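Local coordinates for acetone carboxylase alpha subunit (Xanthobacter autotrophicus Py2, PDB 5M45), which is the alpha subunit of acetone carboxylase, a manganese-binding protein of the hydantoinase B/oxoprolinase family that works as part of a six-chain assembly, at residues Ile110-Met115 / Val149-His155; Gly172-Val176 / Asp233-Arg237. All coordinates share one frame; numbering follows the deposited sequence.

From the N terminus, the chain first meets interaction 1 at the start of helix 111-124; 34 residues on, through strand 138-141, it returns with the loop and strand beginning at V149 and closes the first loop. Strand 153-162 then turns back as its antiparallel neighbour 165-175, whose end opens interaction 2, closed 57 residues later by helix 227-255. The two loops follow in series, neither nested nor crossed. Their middle segments pair by probable backbone hydrogen bonds between C152 and V176 and between I154 and T174. One sheet thus carries helix 111-124 and helix 227-255 on opposite faces, and H150, D153 and H175 meet at manganese.

Interaction 1: Ile110-Met115 / Val149-His155. With MN (manganese (II) ion), chain M.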
ATOM      1  N   ILE A 110     -19.658 -13.482   8.530  1.00 11.97           N
ATOM      2  CA  ILE A 110     -19.435 -13.380   7.066  1.00 11.81           C
ATOM      3  C   ILE A 110     -18.061 -13.934   6.701  1.00 11.65           C
ATOM      4  O   ILE A 110     -17.852 -14.434   5.592  1.00 11.53           O
ATOM      5  CB  ILE A 110     -19.643 -11.920   6.529  1.00 11.94           C
ATOM      6  CG1 ILE A 110     -19.872 -11.921   5.008  1.00 12.09           C
ATOM      7  CG2 ILE A 110     -18.469 -11.011   6.910  1.00 11.98           C
ATOM      8  CD1 ILE A 110     -20.426 -10.613   4.484  1.00 12.07           C
ATOM      9  N   HIS A 111     -17.117 -13.883   7.642  1.00 11.49           N
ATOM     10  CA  HIS A 111     -15.752 -14.349   7.393  1.00 11.30           C
ATOM     11  C   HIS A 111     -15.561 -15.855   7.450  1.00 11.11           C
ATOM     12  O   HIS A 111     -14.489 -16.357   7.082  1.00 10.97           O
ATOM     13  CB  HIS A 111     -14.762 -13.583   8.285  1.00 11.28           C
ATOM     14  CG  HIS A 111     -14.780 -12.114   8.019  1.00 11.30           C
ATOM     15  ND1 HIS A 111     -14.204 -11.557   6.898  1.00 11.32           N
ATOM     16  CD2 HIS A 111     -15.374 -11.093   8.677  1.00 11.41           C
ATOM     17  CE1 HIS A 111     -14.425 -10.257   6.895  1.00 11.37           C
ATOM     18  NE2 HIS A 111     -15.128  -9.950   7.971  1.00 11.50           N
ATOM     19  N   VAL A 112     -16.596 -16.595   7.833  1.00 10.88           N
ATOM     20  CA  VAL A 112     -16.619 -18.053   7.635  1.00 10.81           C
ATOM     21  C   VAL A 112     -16.354 -18.309   6.127  1.00 10.81           C
ATOM     22  O   VAL A 112     -15.435 -19.063   5.769  1.00 10.79           O
ATOM     23  CB  VAL A 112     -17.946 -18.701   8.110  1.00 10.85           C
ATOM     24  CG1 VAL A 112     -18.060 -20.137   7.651  1.00 10.93           C
ATOM     25  CG2 VAL A 112     -18.100 -18.609   9.625  1.00 10.80           C
ATOM     26  N   GLY A 113     -17.107 -17.609   5.265  1.00 10.63           N
ATOM     27  CA  GLY A 113     -16.942 -17.702   3.813  1.00 10.69           C
ATOM     28  C   GLY A 113     -15.691 -17.055   3.261  1.00 10.70           C
ATOM     29  O   GLY A 113     -15.015 -17.654   2.430  1.00 10.75           O
ATOM     30  N   THR A 114     -15.354 -15.829   3.706  1.00 10.60           N
ATOM     31  CA  THR A 114     -14.153 -15.119   3.161  1.00 10.58           C
ATOM     32  C   THR A 114     -12.840 -15.857   3.476  1.00 10.76           C
ATOM     33  O   THR A 114     -11.988 -16.011   2.600  1.00 10.84           O
ATOM     34  CB  THR A 114     -14.028 -13.666   3.623  1.00 10.44           C
ATOM     35  OG1 THR A 114     -13.779 -13.639   5.028  1.00 10.25           O
ATOM     36  CG2 THR A 114     -15.278 -12.887   3.332  1.00 10.45           C
ATOM     37  N   MET A 115     -12.676 -16.354   4.688  1.00 10.98           N
ATOM     38  CA  MET A 115     -11.410 -17.044   5.091  1.00 11.27           C
ATOM     39  C   MET A 115     -11.298 -18.421   4.392  1.00 11.44           C
ATOM     40  O   MET A 115     -10.198 -18.827   3.978  1.00 11.51           O
ATOM     41  CB  MET A 115     -11.287 -17.176   6.614  1.00 11.46           C
ATOM     42  CG  MET A 115     -11.057 -15.839   7.326  1.00 11.51           C
ATOM     43  SD  MET A 115     -10.789 -15.908   9.135  1.00 11.90           S
ATOM     44  CE  MET A 115     -12.317 -16.564   9.741  1.00 11.81           C
ATOM     45  N   VAL A 149     -14.395  -8.815   2.468  1.00 11.48           N
ATOM     46  CA  VAL A 149     -15.317  -7.692   2.530  1.00 11.53           C
ATOM     47  C   VAL A 149     -14.610  -6.367   2.239  1.00 11.51           C
ATOM     48  O   VAL A 149     -15.028  -5.604   1.346  1.00 11.43           O
ATOM     49  CB  VAL A 149     -15.988  -7.624   3.927  1.00 11.70           C
ATOM     50  CG1 VAL A 149     -16.839  -6.356   4.026  1.00 11.88           C
ATOM     51  CG2 VAL A 149     -16.819  -8.860   4.196  1.00 11.68           C
ATOM     52  N   HIS A 150     -13.535  -6.109   2.979  1.00 11.26           N
ATOM     53  CA  HIS A 150     -12.763  -4.862   2.831  1.00 11.40           C
ATOM     54  C   HIS A 150     -11.425  -4.999   3.546  1.00 11.50           C
ATOM     55  O   HIS A 150     -11.268  -5.905   4.362  1.00 11.31           O
ATOM     56  CB  HIS A 150     -13.549  -3.601   3.315  1.00 11.44           C
ATOM     57  CG  HIS A 150     -13.929  -3.589   4.767  1.00 11.46           C
ATOM     58  ND1 HIS A 150     -14.428  -2.466   5.380  1.00 11.69           N
ATOM     59  CD2 HIS A 150     -13.878  -4.537   5.731  1.00 11.60           C
ATOM     60  CE1 HIS A 150     -14.738  -2.740   6.639  1.00 11.68           C
ATOM     61  NE2 HIS A 150     -14.415  -3.990   6.875  1.00 11.61           N
ATOM     62  N   PRO A 151     -10.461  -4.112   3.254  1.00 11.74           N
ATOM     63  CA  PRO A 151      -9.129  -4.251   3.874  1.00 11.77           C
ATOM     64  C   PRO A 151      -9.072  -4.231   5.416  1.00 11.90           C
ATOM     65  O   PRO A 151      -8.243  -4.938   5.997  1.00 11.97           O
ATOM     66  CB  PRO A 151      -8.332  -3.098   3.266  1.00 11.83           C
ATOM     67  CG  PRO A 151      -9.001  -2.866   1.918  1.00 12.01           C
ATOM     68  CD  PRO A 151     -10.468  -3.061   2.199  1.00 11.83           C
ATOM     69  N   CYS A 152      -9.975  -3.519   6.094  1.00 11.91           N
ATOM     70  CA  CYS A 152      -9.979  -3.496   7.547  1.00 12.17           C
ATOM     71  C   CYS A 152     -10.328  -4.820   8.283  1.00 12.06           C
ATOM     72  O   CYS A 152     -10.137  -4.912   9.512  1.00 12.07           O
ATOM     73  CB  CYS A 152     -10.822  -2.349   8.085  1.00 12.56           C
ATOM     74  SG  CYS A 152      -9.964  -0.753   7.955  1.00 13.31           S
ATOM     75  N   ASP A 153     -10.855  -5.827   7.563  1.00 11.77           N
ATOM     76  CA  ASP A 153     -11.047  -7.131   8.156  1.00 11.67           C
ATOM     77  C   ASP A 153      -9.814  -8.009   7.877  1.00 11.60           C
ATOM     78  O   ASP A 153      -9.667  -8.557   6.770  1.00 12.13           O
ATOM     79  CB  ASP A 153     -12.329  -7.775   7.674  1.00 11.64           C
ATOM     80  CG  ASP A 153     -13.562  -7.060   8.180  1.00 11.67           C
ATOM     81  OD1 ASP A 153     -13.467  -6.341   9.213  1.00 11.67           O
ATOM     82  OD2 ASP A 153     -14.655  -7.186   7.566  1.00 11.72           O
ATOM     83  N   ILE A 154      -8.946  -8.125   8.867  1.00 11.22           N
ATOM     84  CA  ILE A 154      -7.697  -8.843   8.699  1.00 11.17           C
ATOM     85  C   ILE A 154      -7.836 -10.302   9.163  1.00 11.18           C
ATOM     86  O   ILE A 154      -8.312 -10.560  10.300  1.00 10.87           O
ATOM     87  CB  ILE A 154      -6.548  -8.186   9.517  1.00 11.19           C
ATOM     88  CG1 ILE A 154      -6.447  -6.663   9.245  1.00 11.12           C
ATOM     89  CG2 ILE A 154      -5.237  -8.906   9.253  1.00 11.25           C
ATOM     90  CD1 ILE A 154      -6.063  -6.303   7.831  1.00 10.96           C
ATOM     91  N   HIS A 155      -7.416 -11.227   8.300  1.00 11.20           N
ATOM     92  CA  HIS A 155      -7.388 -12.669   8.605  1.00 11.39           C
ATOM     93  C   HIS A 155      -5.974 -13.156   9.016  1.00 11.28           C
ATOM     94  O   HIS A 155      -4.991 -12.785   8.366  1.00 11.21           O
ATOM     95  CB  HIS A 155      -7.799 -13.552   7.407  1.00 11.65           C
ATOM     96  CG  HIS A 155      -8.980 -13.064   6.637  1.00 11.91           C
ATOM     97  ND1 HIS A 155      -9.161 -13.373   5.304  1.00 12.26           N
ATOM     98  CD2 HIS A 155     -10.060 -12.335   7.008  1.00 12.08           C
ATOM     99  CE1 HIS A 155     -10.302 -12.836   4.880  1.00 12.25           C
ATOM    100  NE2 HIS A 155     -10.858 -12.193   5.899  1.00 12.09           N
TER
HETATM  101 MN    MN M 801     -14.914  -4.914   8.951  1.00 11.33          MN
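H111 and D153 make the polar link. H111 NE2 gives a weak hydrogen bond to D153 OD2 (2.8 Å, N-H...O angle 128°); the oxygen lies at the imidazole edge, near its plane, while the carboxylate plane stands almost perpendicular to the ring. D153 OD1 binds manganese at 2.0 Å, and H150 NE2 at 2.3 Å, so H111 is a second-shell partner of a metal ligand. On its other nitrogen, H111 ND1 shares a hydrogen bond of 2.8 Å with T114 OG1, one turn on, where either may be the donor. With chi1 at 67°, T114 holds this hydroxyl between its backbone N and carbonyl carbon, on the side where the ring lies. With both ring nitrogens engaged, one of them weakly, rotation of the imidazole is probably limited.

Among the ring contacts, M115 CG sits over one face of H155, 3.6 Å from the ring centroid and nearly on its normal, a CH-pi contact; the sulfur lies obliquely farther out. H155 NE2, weakly hydrogen-bonded to N148 OD1, comes to 3.5 Å from H111 ND1, the two ring planes inclined at 66°. On another flank I110 CG2 meets V149 CG2 at 3.8 Å and also lies above one face of the H111 ring, toward its rim; V149 CG2 also reaches H111 CE1.

H150 to D153 form a type I beta turn with a metal ligand at each end; D153 starts strand 153-162. H175 of strand 165-175 completes the protein side of the site, V173 of the same strand packs against H111, D153 and H155, and W401 of helix 401-422 lies against I110 and V149.

Interaction 2: Gly172-Val176 / Asp233-Arg237; sequences GVTHV and DERTR. With MN (manganese (II) ion), chain M.
R237 lays its aliphatic chain across T174, CG resting 3.7 Å from T174 CG2, and then bends at chi3 (-57°) to bring the guanidinium back to the threonine hydroxyl. R237 NH1 donates to T174 OG1 at 2.9 Å with an N-H...O angle of 153°, and the oxygen lies almost exactly in the guanidinium plane. E234 CA, three residues earlier in the helix, lies above one face of that plane, toward its rim. R237 NE has its own partner, T156 OG1 on strand 153-162, so two hydroxyls from neighbouring strands fix the rotation of the group. Where the chain passes G172, R237 CD comes to 3.5 Å from G172 O; the lack of a side chain at G172 is consistent with the close approach here, its CA 5.2 Å from that of R237.

Helix 227-255 packs on a face of the antiparallel sheet and runs nearly antiparallel to strand 165-175, the short axes at 156°. T174 is directed to the helix, whereas V173 and H175 point away from it, and H175 ND1 binds manganese at 2.3 Å on the far side. H150 and D153 are the other protein ligands of the metal, and S186 OG hydrogen-bonds to H175 NE2.

Just past the strand, V176 CG1 packs beside D233, 3.6 Å from D233 OD2. A water donates to both H175 O and D233 OD2, joining the carboxylate to the backbone of the metal ligand. T236 CG2 adds a looser methyl contact with T174 CG2, while its hydroxyl bonds to L232 O within the helix.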
ATOM      1  N   GLY A 172      -8.832 -16.818  12.030  1.00 11.52           N
ATOM      2  CA  GLY A 172      -9.312 -15.780  12.950  1.00 11.34           C
ATOM      3  C   GLY A 172      -9.303 -14.405  12.306  1.00 11.28           C
ATOM      4  O   GLY A 172      -8.341 -14.048  11.606  1.00 11.29           O
ATOM      5  N   VAL A 173     -10.388 -13.652  12.482  1.00 11.19           N
ATOM      6  CA  VAL A 173     -10.552 -12.308  11.894  1.00 11.03           C
ATOM      7  C   VAL A 173     -10.842 -11.275  12.970  1.00 10.96           C
ATOM      8  O   VAL A 173     -11.582 -11.571  13.927  1.00 11.02           O
ATOM      9  CB  VAL A 173     -11.636 -12.287  10.802  1.00 10.94           C
ATOM     10  CG1 VAL A 173     -12.998 -12.737  11.353  1.00 10.98           C
ATOM     11  CG2 VAL A 173     -11.770 -10.897  10.156  1.00 10.88           C
ATOM     12  N   THR A 174     -10.253 -10.081  12.831  1.00 10.91           N
ATOM     13  CA  THR A 174     -10.644  -8.895  13.615  1.00 10.94           C
ATOM     14  C   THR A 174     -10.873  -7.714  12.663  1.00 10.93           C
ATOM     15  O   THR A 174     -10.073  -7.492  11.733  1.00 10.98           O
ATOM     16  CB  THR A 174      -9.560  -8.415  14.606  1.00 11.04           C
ATOM     17  OG1 THR A 174      -8.333  -8.198  13.901  1.00 10.95           O
ATOM     18  CG2 THR A 174      -9.310  -9.413  15.716  1.00 11.13           C
ATOM     19  N   HIS A 175     -11.928  -6.948  12.894  1.00 10.87           N
ATOM     20  CA  HIS A 175     -12.063  -5.629  12.258  1.00 10.75           C
ATOM     21  C   HIS A 175     -11.108  -4.637  12.936  1.00 10.72           C
ATOM     22  O   HIS A 175     -11.281  -4.359  14.121  1.00 10.67           O
ATOM     23  CB  HIS A 175     -13.499  -5.084  12.350  1.00 10.77           C
ATOM     24  CG  HIS A 175     -13.626  -3.696  11.787  1.00 10.74           C
ATOM     25  ND1 HIS A 175     -14.138  -3.434  10.538  1.00 10.68           N
ATOM     26  CD2 HIS A 175     -13.186  -2.503  12.268  1.00 10.83           C
ATOM     27  CE1 HIS A 175     -14.037  -2.138  10.281  1.00 10.82           C
ATOM     28  NE2 HIS A 175     -13.471  -1.549  11.318  1.00 10.79           N
ATOM     29  N   VAL A 176     -10.113  -4.129  12.196  1.00 10.70           N
ATOM     30  CA  VAL A 176      -9.135  -3.128  12.743  1.00 10.86           C
ATOM     31  C   VAL A 176      -9.592  -1.698  12.431  1.00 11.06           C
ATOM     32  O   VAL A 176     -10.385  -1.468  11.486  1.00 11.02           O
ATOM     33  CB  VAL A 176      -7.692  -3.355  12.248  1.00 10.87           C
ATOM     34  CG1 VAL A 176      -7.256  -4.795  12.536  1.00 10.79           C
ATOM     35  CG2 VAL A 176      -7.530  -3.042  10.736  1.00 10.87           C
ATOM     36  N   ASP A 233      -4.595  -6.220  18.003  1.00 13.03           N
ATOM     37  CA  ASP A 233      -5.549  -7.004  17.198  1.00 12.83           C
ATOM     38  C   ASP A 233      -4.867  -8.238  16.564  1.00 12.63           C
ATOM     39  O   ASP A 233      -5.456  -9.331  16.497  1.00 12.50           O
ATOM     40  CB  ASP A 233      -6.264  -6.132  16.128  1.00 12.99           C
ATOM     41  CG  ASP A 233      -7.298  -5.151  16.750  1.00 13.23           C
ATOM     42  OD1 ASP A 233      -7.715  -5.323  17.934  1.00 13.47           O
ATOM     43  OD2 ASP A 233      -7.724  -4.176  16.056  1.00 13.68           O
ATOM     44  N   GLU A 234      -3.608  -8.084  16.151  1.00 12.48           N
ATOM     45  CA  GLU A 234      -2.858  -9.202  15.621  1.00 12.42           C
ATOM     46  C   GLU A 234      -2.586 -10.297  16.679  1.00 12.27           C
ATOM     47  O   GLU A 234      -2.745 -11.492  16.401  1.00 11.78           O
ATOM     48  CB  GLU A 234      -1.563  -8.731  14.931  1.00 12.51           C
ATOM     49  CG  GLU A 234      -0.619  -9.854  14.481  1.00 12.55           C
ATOM     50  CD  GLU A 234       0.500  -9.347  13.576  1.00 12.65           C
ATOM     51  OE1 GLU A 234       1.252  -8.436  14.007  1.00 12.68           O
ATOM     52  OE2 GLU A 234       0.612  -9.871  12.438  1.00 12.67           O
ATOM     53  N   ARG A 235      -2.163  -9.891  17.876  1.00 12.33           N
ATOM     54  CA  ARG A 235      -1.948 -10.852  18.967  1.00 12.46           C
ATOM     55  C   ARG A 235      -3.258 -11.562  19.356  1.00 12.20           C
ATOM     56  O   ARG A 235      -3.227 -12.764  19.652  1.00 12.07           O
ATOM     57  CB  ARG A 235      -1.274 -10.198  20.189  1.00 12.91           C
ATOM     58  CG  ARG A 235       0.099  -9.575  19.872  1.00 13.26           C
ATOM     59  CD  ARG A 235       1.132 -10.634  19.412  1.00 13.53           C
ATOM     60  NE  ARG A 235       2.394 -10.053  19.066  1.00 13.98           N
ATOM     61  CZ  ARG A 235       3.496 -10.748  18.745  1.00 14.57           C
ATOM     62  NH1 ARG A 235       4.623 -10.124  18.426  1.00 14.98           N
ATOM     63  NH2 ARG A 235       3.514 -12.074  18.718  1.00 14.56           N
ATOM     64  N   THR A 236      -4.388 -10.832  19.321  1.00 11.90           N
ATOM     65  CA  THR A 236      -5.726 -11.402  19.488  1.00 11.85           C
ATOM     66  C   THR A 236      -6.022 -12.550  18.510  1.00 11.93           C
ATOM     67  O   THR A 236      -6.492 -13.619  18.920  1.00 12.07           O
ATOM     68  CB  THR A 236      -6.833 -10.295  19.308  1.00 11.65           C
ATOM     69  OG1 THR A 236      -6.673  -9.309  20.354  1.00 11.77           O
ATOM     70  CG2 THR A 236      -8.215 -10.868  19.381  1.00 11.56           C
ATOM     71  N   ARG A 237      -5.732 -12.337  17.227  1.00 11.79           N
ATOM     72  CA  ARG A 237      -6.001 -13.363  16.210  1.00 11.85           C
ATOM     73  C   ARG A 237      -5.094 -14.609  16.404  1.00 12.15           C
ATOM     74  O   ARG A 237      -5.569 -15.757  16.330  1.00 11.88           O
ATOM     75  CB  ARG A 237      -5.815 -12.826  14.783  1.00 11.55           C
ATOM     76  CG  ARG A 237      -6.782 -11.721  14.368  1.00 11.33           C
ATOM     77  CD  ARG A 237      -6.636 -11.310  12.898  1.00 11.22           C
ATOM     78  NE  ARG A 237      -5.279 -10.871  12.539  1.00 11.23           N
ATOM     79  CZ  ARG A 237      -4.821  -9.627  12.628  1.00 11.24           C
ATOM     80  NH1 ARG A 237      -5.569  -8.624  13.068  1.00 11.23           N
ATOM     81  NH2 ARG A 237      -3.568  -9.369  12.263  1.00 11.41           N
TER
HETATM   82 MN    MN M 801     -14.914  -4.914   8.951  1.00 11.33          MN
HETATM   83  O   HOH W   1     -10.065  -2.973  16.086  1.00  9.52           O